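Local atomic coordinates of cytochrome c, 1 heme-binding site (Geobacter sulfurreducens, PDB entry 4RLR), a protein that binds a single heme and probably works as an electron-transfer cytochrome in taking up electrons from an electrode. Residues V3-R16 against E94-V106. Numbering follows the deposited sequence.
Sequences VTYRKDIKPIFDVR and ERQRNLAVFKAWV. With HEM (protoporphyrin IX containing Fe), chain B; ACT (acetate ion), chain G.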
loop_
_atom_site.group_PDB
_atom_site.type_symbol
_atom_site.label_atom_id
_atom_site.label_comp_id
_atom_site.label_asym_id
_atom_site.label_seq_id
_atom_site.Cartn_x
_atom_site.Cartn_y
_atom_site.Cartn_z
ATOM N N VAL A 3 -4.576 -14.493 5.846
ATOM C CA VAL A 3 -4.806 -13.589 4.742
ATOM C C VAL A 3 -3.505 -13.430 3.980
ATOM O O VAL A 3 -2.450 -13.122 4.583
ATOM C CB VAL A 3 -5.241 -12.238 5.273
ATOM C CG1 VAL A 3 -5.369 -11.204 4.122
ATOM C CG2 VAL A 3 -6.542 -12.388 5.998
ATOM N N THR A 4 -3.586 -13.643 2.668
ATOM C CA THR A 4 -2.402 -13.683 1.823
ATOM C C THR A 4 -2.527 -12.794 0.581
ATOM O O THR A 4 -3.606 -12.350 0.206
ATOM C CB THR A 4 -2.089 -15.116 1.348
ATOM O OG1 THR A 4 -3.037 -15.512 0.357
ATOM C CG2 THR A 4 -2.093 -16.107 2.536
ATOM N N TYR A 5 -1.396 -12.562 -0.059
ATOM C CA TYR A 5 -1.351 -11.720 -1.239
ATOM C C TYR A 5 -2.154 -12.359 -2.356
ATOM O O TYR A 5 -2.983 -11.707 -2.962
ATOM C CB TYR A 5 0.100 -11.510 -1.668
ATOM C CG TYR A 5 0.222 -10.764 -2.949
ATOM C CD1 TYR A 5 0.091 -9.385 -2.967
ATOM C CD2 TYR A 5 0.459 -11.421 -4.136
ATOM C CE1 TYR A 5 0.187 -8.683 -4.138
ATOM C CE2 TYR A 5 0.564 -10.724 -5.315
ATOM C CZ TYR A 5 0.406 -9.360 -5.308
ATOM O OH TYR A 5 0.515 -8.646 -6.450
ATOM N N ARG A 6 -1.931 -13.650 -2.607
ATOM C CA ARG A 6 -2.589 -14.324 -3.716
ATOM C C ARG A 6 -4.103 -14.444 -3.517
ATOM O O ARG A 6 -4.858 -14.283 -4.456
ATOM C CB ARG A 6 -2.009 -15.723 -3.931
ATOM C CG ARG A 6 -0.651 -15.732 -4.584
ATOM C CD ARG A 6 -0.036 -17.088 -4.550
ATOM N NE ARG A 6 0.339 -17.402 -3.186
ATOM C CZ ARG A 6 0.796 -18.575 -2.785
ATOM N NH1 ARG A 6 0.936 -19.576 -3.664
ATOM N NH2 ARG A 6 1.130 -18.732 -1.510
ATOM N N LYS A 7 -4.536 -14.737 -2.298
ATOM C CA LYS A 7 -5.939 -15.073 -2.070
ATOM C C LYS A 7 -6.795 -13.834 -1.812
ATOM O O LYS A 7 -7.934 -13.768 -2.268
ATOM C CB LYS A 7 -6.070 -16.074 -0.922
ATOM N N ASP A 8 -6.209 -12.822 -1.176
ATOM C CA ASP A 8 -6.975 -11.707 -0.631
ATOM C C ASP A 8 -6.548 -10.295 -1.079
ATOM O O ASP A 8 -7.395 -9.413 -1.255
ATOM C CB ASP A 8 -6.918 -11.779 0.882
ATOM C CG ASP A 8 -7.227 -13.186 1.416
ATOM O OD1 ASP A 8 -8.401 -13.574 1.404
ATOM O OD2 ASP A 8 -6.299 -13.915 1.828
ATOM N N ILE A 9 -5.254 -10.038 -1.196
ATOM C CA ILE A 9 -4.820 -8.685 -1.532
ATOM C C ILE A 9 -4.881 -8.434 -3.037
ATOM O O ILE A 9 -5.443 -7.442 -3.468
ATOM C CB ILE A 9 -3.429 -8.395 -0.963
ATOM C CG1 ILE A 9 -3.504 -8.374 0.563
ATOM C CG2 ILE A 9 -2.853 -7.068 -1.489
ATOM C CD1 ILE A 9 -4.486 -7.367 1.167
ATOM N N LYS A 10 -4.328 -9.338 -3.828
ATOM C CA LYS A 10 -4.217 -9.085 -5.262
ATOM C C LYS A 10 -5.591 -8.860 -5.951
ATOM O O LYS A 10 -5.732 -7.954 -6.759
ATOM C CB LYS A 10 -3.415 -10.201 -5.926
ATOM C CG LYS A 10 -3.477 -10.248 -7.415
ATOM C CD LYS A 10 -2.611 -11.394 -7.933
ATOM C CE LYS A 10 -2.674 -11.515 -9.454
ATOM N NZ LYS A 10 -2.450 -10.187 -10.138
ATOM N N PRO A 11 -6.602 -9.676 -5.613
ATOM C CA PRO A 11 -7.935 -9.403 -6.154
ATOM C C PRO A 11 -8.408 -7.953 -5.885
ATOM O O PRO A 11 -8.890 -7.315 -6.814
ATOM C CB PRO A 11 -8.815 -10.413 -5.416
ATOM C CG PRO A 11 -7.913 -11.520 -5.082
ATOM C CD PRO A 11 -6.608 -10.851 -4.732
ATOM N N ILE A 12 -8.221 -7.442 -4.660
ATOM C CA ILE A 12 -8.590 -6.065 -4.337
ATOM C C ILE A 12 -7.717 -5.089 -5.119
ATOM O O ILE A 12 -8.220 -4.189 -5.781
ATOM C CB ILE A 12 -8.448 -5.754 -2.807
ATOM C CG1 ILE A 12 -9.405 -6.635 -1.999
ATOM C CG2 ILE A 12 -8.738 -4.301 -2.527
ATOM C CD1 ILE A 12 -9.131 -6.645 -0.533
ATOM N N PHE A 13 -6.403 -5.279 -5.032
ATOM C CA PHE A 13 -5.476 -4.376 -5.676
ATOM C C PHE A 13 -5.748 -4.270 -7.168
ATOM O O PHE A 13 -5.732 -3.171 -7.714
ATOM C CB PHE A 13 -4.024 -4.809 -5.438
ATOM C CG PHE A 13 -3.039 -3.795 -5.899
ATOM C CD1 PHE A 13 -2.612 -3.781 -7.220
ATOM C CD2 PHE A 13 -2.587 -2.819 -5.035
ATOM C CE1 PHE A 13 -1.724 -2.820 -7.673
ATOM C CE2 PHE A 13 -1.698 -1.842 -5.474
ATOM C CZ PHE A 13 -1.277 -1.845 -6.815
ATOM N N ASP A 14 -5.970 -5.403 -7.835
ATOM C CA ASP A 14 -6.232 -5.390 -9.284
ATOM C C ASP A 14 -7.416 -4.523 -9.690
ATOM O O ASP A 14 -7.407 -3.941 -10.763
ATOM C CB ASP A 14 -6.408 -6.814 -9.829
ATOM C CG ASP A 14 -5.070 -7.570 -9.905
ATOM O OD1 ASP A 14 -4.026 -6.905 -9.751
ATOM O OD2 ASP A 14 -5.053 -8.797 -10.140
ATOM N N VAL A 15 -8.437 -4.458 -8.847
ATOM C CA VAL A 15 -9.590 -3.616 -9.093
ATOM C C VAL A 15 -9.309 -2.173 -8.683
ATOM O O VAL A 15 -9.461 -1.257 -9.481
ATOM C CB VAL A 15 -10.858 -4.095 -8.308
ATOM C CG1 VAL A 15 -11.990 -3.077 -8.424
ATOM C CG2 VAL A 15 -11.344 -5.405 -8.809
ATOM N N ARG A 16 -8.914 -1.989 -7.436
ATOM C CA ARG A 16 -8.971 -0.675 -6.806
ATOM C C ARG A 16 -7.726 0.202 -6.920
ATOM O O ARG A 16 -7.806 1.401 -6.619
ATOM C CB ARG A 16 -9.341 -0.865 -5.335
ATOM C CG ARG A 16 -10.621 -1.693 -5.174
ATOM C CD ARG A 16 -11.457 -1.235 -4.019
ATOM N NE ARG A 16 -12.359 -0.129 -4.370
ATOM C CZ ARG A 16 -13.584 -0.277 -4.890
ATOM N NH1 ARG A 16 -14.096 -1.477 -5.150
ATOM N NH2 ARG A 16 -14.304 0.791 -5.150
ATOM N N GLU A 94 -17.537 -0.459 2.606
ATOM C CA GLU A 94 -16.593 -1.146 1.733
ATOM C C GLU A 94 -15.160 -0.773 2.122
ATOM O O GLU A 94 -14.299 -1.639 2.198
ATOM C CB GLU A 94 -16.869 -0.833 0.254
ATOM C CG GLU A 94 -16.166 -1.815 -0.731
ATOM C CD GLU A 94 -16.679 -1.710 -2.178
ATOM O OE1 GLU A 94 -17.000 -0.578 -2.625
ATOM O OE2 GLU A 94 -16.786 -2.773 -2.852
ATOM N N ARG A 95 -14.922 0.506 2.399
ATOM C CA ARG A 95 -13.572 0.970 2.694
ATOM C C ARG A 95 -13.070 0.266 3.943
ATOM O O ARG A 95 -11.966 -0.243 3.972
ATOM C CB ARG A 95 -13.524 2.493 2.851
ATOM C CG ARG A 95 -13.643 3.237 1.512
ATOM C CD ARG A 95 -13.492 4.726 1.639
ATOM N NE ARG A 95 -14.702 5.358 2.175
ATOM C CZ ARG A 95 -15.667 5.927 1.452
ATOM N NH1 ARG A 95 -15.614 5.958 0.126
ATOM N NH2 ARG A 95 -16.714 6.452 2.083
ATOM N N GLN A 96 -13.902 0.236 4.973
ATOM C CA GLN A 96 -13.572 -0.479 6.191
ATOM C C GLN A 96 -13.317 -1.977 5.974
ATOM O O GLN A 96 -12.383 -2.538 6.556
ATOM C CB GLN A 96 -14.672 -0.242 7.235
ATOM C CG GLN A 96 -14.582 1.137 7.887
ATOM C CD GLN A 96 -13.324 1.312 8.712
ATOM O OE1 GLN A 96 -13.039 0.510 9.588
ATOM N NE2 GLN A 96 -12.539 2.331 8.400
ATOM N N ARG A 97 -14.129 -2.640 5.160
ATOM C CA ARG A 97 -13.933 -4.076 4.948
ATOM C C ARG A 97 -12.582 -4.314 4.287
ATOM O O ARG A 97 -11.792 -5.144 4.730
ATOM C CB ARG A 97 -15.036 -4.686 4.073
ATOM C CG ARG A 97 -16.394 -4.793 4.733
ATOM C CD ARG A 97 -17.287 -5.771 3.995
ATOM N NE ARG A 97 -17.577 -5.317 2.642
ATOM C CZ ARG A 97 -18.619 -4.563 2.288
ATOM N NH1 ARG A 97 -19.518 -4.157 3.193
ATOM N NH2 ARG A 97 -18.773 -4.219 1.014
ATOM N N ASN A 98 -12.292 -3.542 3.249
ATOM C CA ASN A 98 -11.035 -3.734 2.535
ATOM C C ASN A 98 -9.817 -3.300 3.339
ATOM O O ASN A 98 -8.747 -3.925 3.248
ATOM C CB ASN A 98 -11.092 -3.063 1.155
ATOM C CG ASN A 98 -11.954 -3.863 0.173
ATOM O OD1 ASN A 98 -12.040 -5.091 0.268
ATOM N ND2 ASN A 98 -12.604 -3.169 -0.756
ATOM N N LEU A 99 -9.973 -2.250 4.141
ATOM C CA LEU A 99 -8.899 -1.837 5.009
ATOM C C LEU A 99 -8.587 -2.950 5.980
ATOM O O LEU A 99 -7.436 -3.113 6.383
ATOM C CB LEU A 99 -9.265 -0.574 5.776
ATOM C CG LEU A 99 -8.229 -0.120 6.811
ATOM C CD1 LEU A 99 -6.830 0.088 6.177
ATOM C CD2 LEU A 99 -8.706 1.143 7.506
ATOM N N ALA A 100 -9.610 -3.708 6.361
ATOM C CA ALA A 100 -9.428 -4.732 7.364
ATOM C C ALA A 100 -8.614 -5.891 6.781
ATOM O O ALA A 100 -7.839 -6.505 7.494
ATOM C CB ALA A 100 -10.781 -5.205 7.917
ATOM N N VAL A 101 -8.771 -6.143 5.480
ATOM C CA VAL A 101 -8.013 -7.173 4.776
ATOM C C VAL A 101 -6.537 -6.770 4.682
ATOM O O VAL A 101 -5.647 -7.602 4.903
ATOM C CB VAL A 101 -8.607 -7.433 3.367
ATOM C CG1 VAL A 101 -7.838 -8.501 2.608
ATOM C CG2 VAL A 101 -10.104 -7.832 3.455
ATOM N N PHE A 102 -6.262 -5.504 4.391
ATOM C CA PHE A 102 -4.874 -5.052 4.343
ATOM C C PHE A 102 -4.194 -5.101 5.718
ATOM O O PHE A 102 -3.013 -5.418 5.802
ATOM C CB PHE A 102 -4.748 -3.638 3.762
ATOM C CG PHE A 102 -4.742 -3.579 2.260
ATOM C CD1 PHE A 102 -5.938 -3.496 1.555
ATOM C CD2 PHE A 102 -3.558 -3.563 1.556
ATOM C CE1 PHE A 102 -5.943 -3.416 0.180
ATOM C CE2 PHE A 102 -3.538 -3.481 0.181
ATOM C CZ PHE A 102 -4.738 -3.411 -0.516
ATOM N N LYS A 103 -4.913 -4.792 6.796
ATOM C CA LYS A 103 -4.278 -4.829 8.134
ATOM C C LYS A 103 -3.913 -6.268 8.534
ATOM O O LYS A 103 -2.877 -6.527 9.173
ATOM C CB LYS A 103 -5.161 -4.188 9.199
ATOM C CG LYS A 103 -5.493 -2.708 8.954
ATOM C CD LYS A 103 -5.868 -1.992 10.239
ATOM C CE LYS A 103 -5.929 -0.475 10.068
ATOM N NZ LYS A 103 -6.548 0.180 11.259
ATOM N N ALA A 104 -4.761 -7.211 8.149
ATOM C CA ALA A 104 -4.484 -8.625 8.415
ATOM C C ALA A 104 -3.284 -9.095 7.627
ATOM O O ALA A 104 -2.475 -9.879 8.107
ATOM C CB ALA A 104 -5.674 -9.468 8.067
ATOM N N TRP A 105 -3.163 -8.624 6.401
ATOM C CA TRP A 105 -2.077 -9.072 5.557
ATOM C C TRP A 105 -0.755 -8.513 6.071
ATOM O O TRP A 105 0.251 -9.210 6.151
ATOM C CB TRP A 105 -2.322 -8.612 4.121
ATOM C CG TRP A 105 -1.201 -8.961 3.194
ATOM C CD1 TRP A 105 -0.729 -10.203 2.924
ATOM C CD2 TRP A 105 -0.416 -8.053 2.416
ATOM N NE1 TRP A 105 0.319 -10.130 2.032
ATOM C CE2 TRP A 105 0.522 -8.821 1.693
ATOM C CE3 TRP A 105 -0.418 -6.664 2.249
ATOM C CZ2 TRP A 105 1.448 -8.249 0.822
ATOM C CZ3 TRP A 105 0.498 -6.100 1.379
ATOM C CH2 TRP A 105 1.417 -6.889 0.680
ATOM N N VAL A 106 -0.764 -7.249 6.433
ATOM C CA VAL A 106 0.469 -6.575 6.776
ATOM C C VAL A 106 1.025 -7.112 8.089
ATOM O O VAL A 106 2.233 -7.216 8.239
ATOM C CB VAL A 106 0.276 -5.062 6.837
ATOM C CG1 VAL A 106 1.499 -4.380 7.436
ATOM C CG2 VAL A 106 0.006 -4.508 5.406
HETATM C CHA HEM B . 0.852 6.994 -4.185
HETATM C CHB HEM B . -1.118 2.896 -2.551
HETATM C CHC HEM B . -4.810 3.725 -5.536
HETATM C CHD HEM B . -2.592 7.441 -7.579
HETATM C C1A HEM B . 0.575 5.866 -3.439
HETATM C C2A HEM B . 1.364 5.428 -2.321
HETATM C C3A HEM B . 0.830 4.296 -1.860
HETATM C C4A HEM B . -0.314 3.987 -2.673
HETATM C CMA HEM B . 1.328 3.434 -0.694
HETATM C CAA HEM B . 2.594 6.180 -1.789
HETATM C CBA HEM B . 3.910 5.742 -2.429
HETATM C CGA HEM B . 5.029 6.455 -1.687
HETATM O O1A HEM B . 5.449 6.021 -0.594
HETATM O O2A HEM B . 5.500 7.483 -2.192
HETATM C C1B HEM B . -2.299 2.766 -3.241
HETATM C C2B HEM B . -3.256 1.732 -3.020
HETATM C C3B HEM B . -4.287 1.956 -3.833
HETATM C C4B HEM B . -3.996 3.153 -4.584
HETATM C CMB HEM B . -2.995 0.607 -2.022
HETATM C CAB HEM B . -5.585 1.154 -3.970
HETATM C CBB HEM B . -6.244 0.851 -2.822
HETATM C C1C HEM B . -4.502 4.768 -6.362
HETATM C C2C HEM B . -5.363 5.231 -7.423
HETATM C C3C HEM B . -4.745 6.263 -8.021
HETATM C C4C HEM B . -3.506 6.482 -7.302
HETATM C CMC HEM B . -6.702 4.550 -7.789
HETATM C CAC HEM B . -5.213 7.165 -9.200
HETATM C CBC HEM B . -6.518 7.469 -9.376
HETATM C C1D HEM B . -1.436 7.630 -6.876
HETATM C C2D HEM B . -0.458 8.623 -7.225
HETATM C C3D HEM B . 0.631 8.489 -6.169
HETATM C C4D HEM B . 0.181 7.429 -5.293
HETATM C CMD HEM B . -0.527 9.584 -8.439
HETATM C CAD HEM B . 1.925 9.303 -6.055
HETATM C CBD HEM B . 1.639 10.691 -5.495
HETATM C CGD HEM B . 1.306 10.538 -4.033
HETATM O O1D HEM B . 2.162 10.150 -3.205
HETATM O O2D HEM B . 0.148 10.809 -3.690
HETATM N NA HEM B . -0.463 4.983 -3.619
HETATM N NB HEM B . -2.783 3.631 -4.185
HETATM N NC HEM B . -3.385 5.576 -6.298
HETATM N ND HEM B . -1.037 6.947 -5.737
HETATM FE FE HEM B . -1.936 5.193 -4.963
HETATM C C ACT G . -12.763 4.152 -5.416
HETATM O O ACT G . -11.994 5.010 -5.921
HETATM O OXT ACT G . -12.411 2.943 -5.435
HETATM C CH3 ACT G . -14.078 4.535 -4.801
#
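The N-terminal helix of this monoheme cytochrome c, 5-16, whose last residue, Arg16, borders the heme with its backbone, packs against segment 94-106 of the long late helix 92-106. Their N-to-C directions differ by 136°, nearer antiparallel than parallel, and the segment axes approach to 9.8 Å. Ile9 sits between two aromatic rings, its beta-branched chain offering aliphatic carbons in several directions. Chi1 (-67°) lays CG1 over the five-membered ring of Trp105, 3.8 Å from the centroid; chi2 (-58°) turns CD1 almost squarely onto the Phe102 face, 3.9 Å from that centroid; both are CH-pi contacts. The wide indole also reaches Tyr5, and its NE1 is tied to Thr128 O, so an alanine in its place would probably leave that carbonyl without its donor and Ile9 CG1 without a face to rest on. Compact Val101 fits between Ile9 and Ile12, and small Ala104 lets Val3 CG2 approach its CB to 3.7 Å. Ile12 CG2 meets the Phe102 edge; its CD1 packs 3.4 Å from Asn98 OD1, whose amide ND2 bonds Leu88 O. At the Arg16 end, Glu94 OE1, bonded by Ala90 N, lies over one guanidinium face, and OE2 forms a long, charge-only salt bridge, while Arg16 NH2 bonds acetate OXT at 2.9 Å.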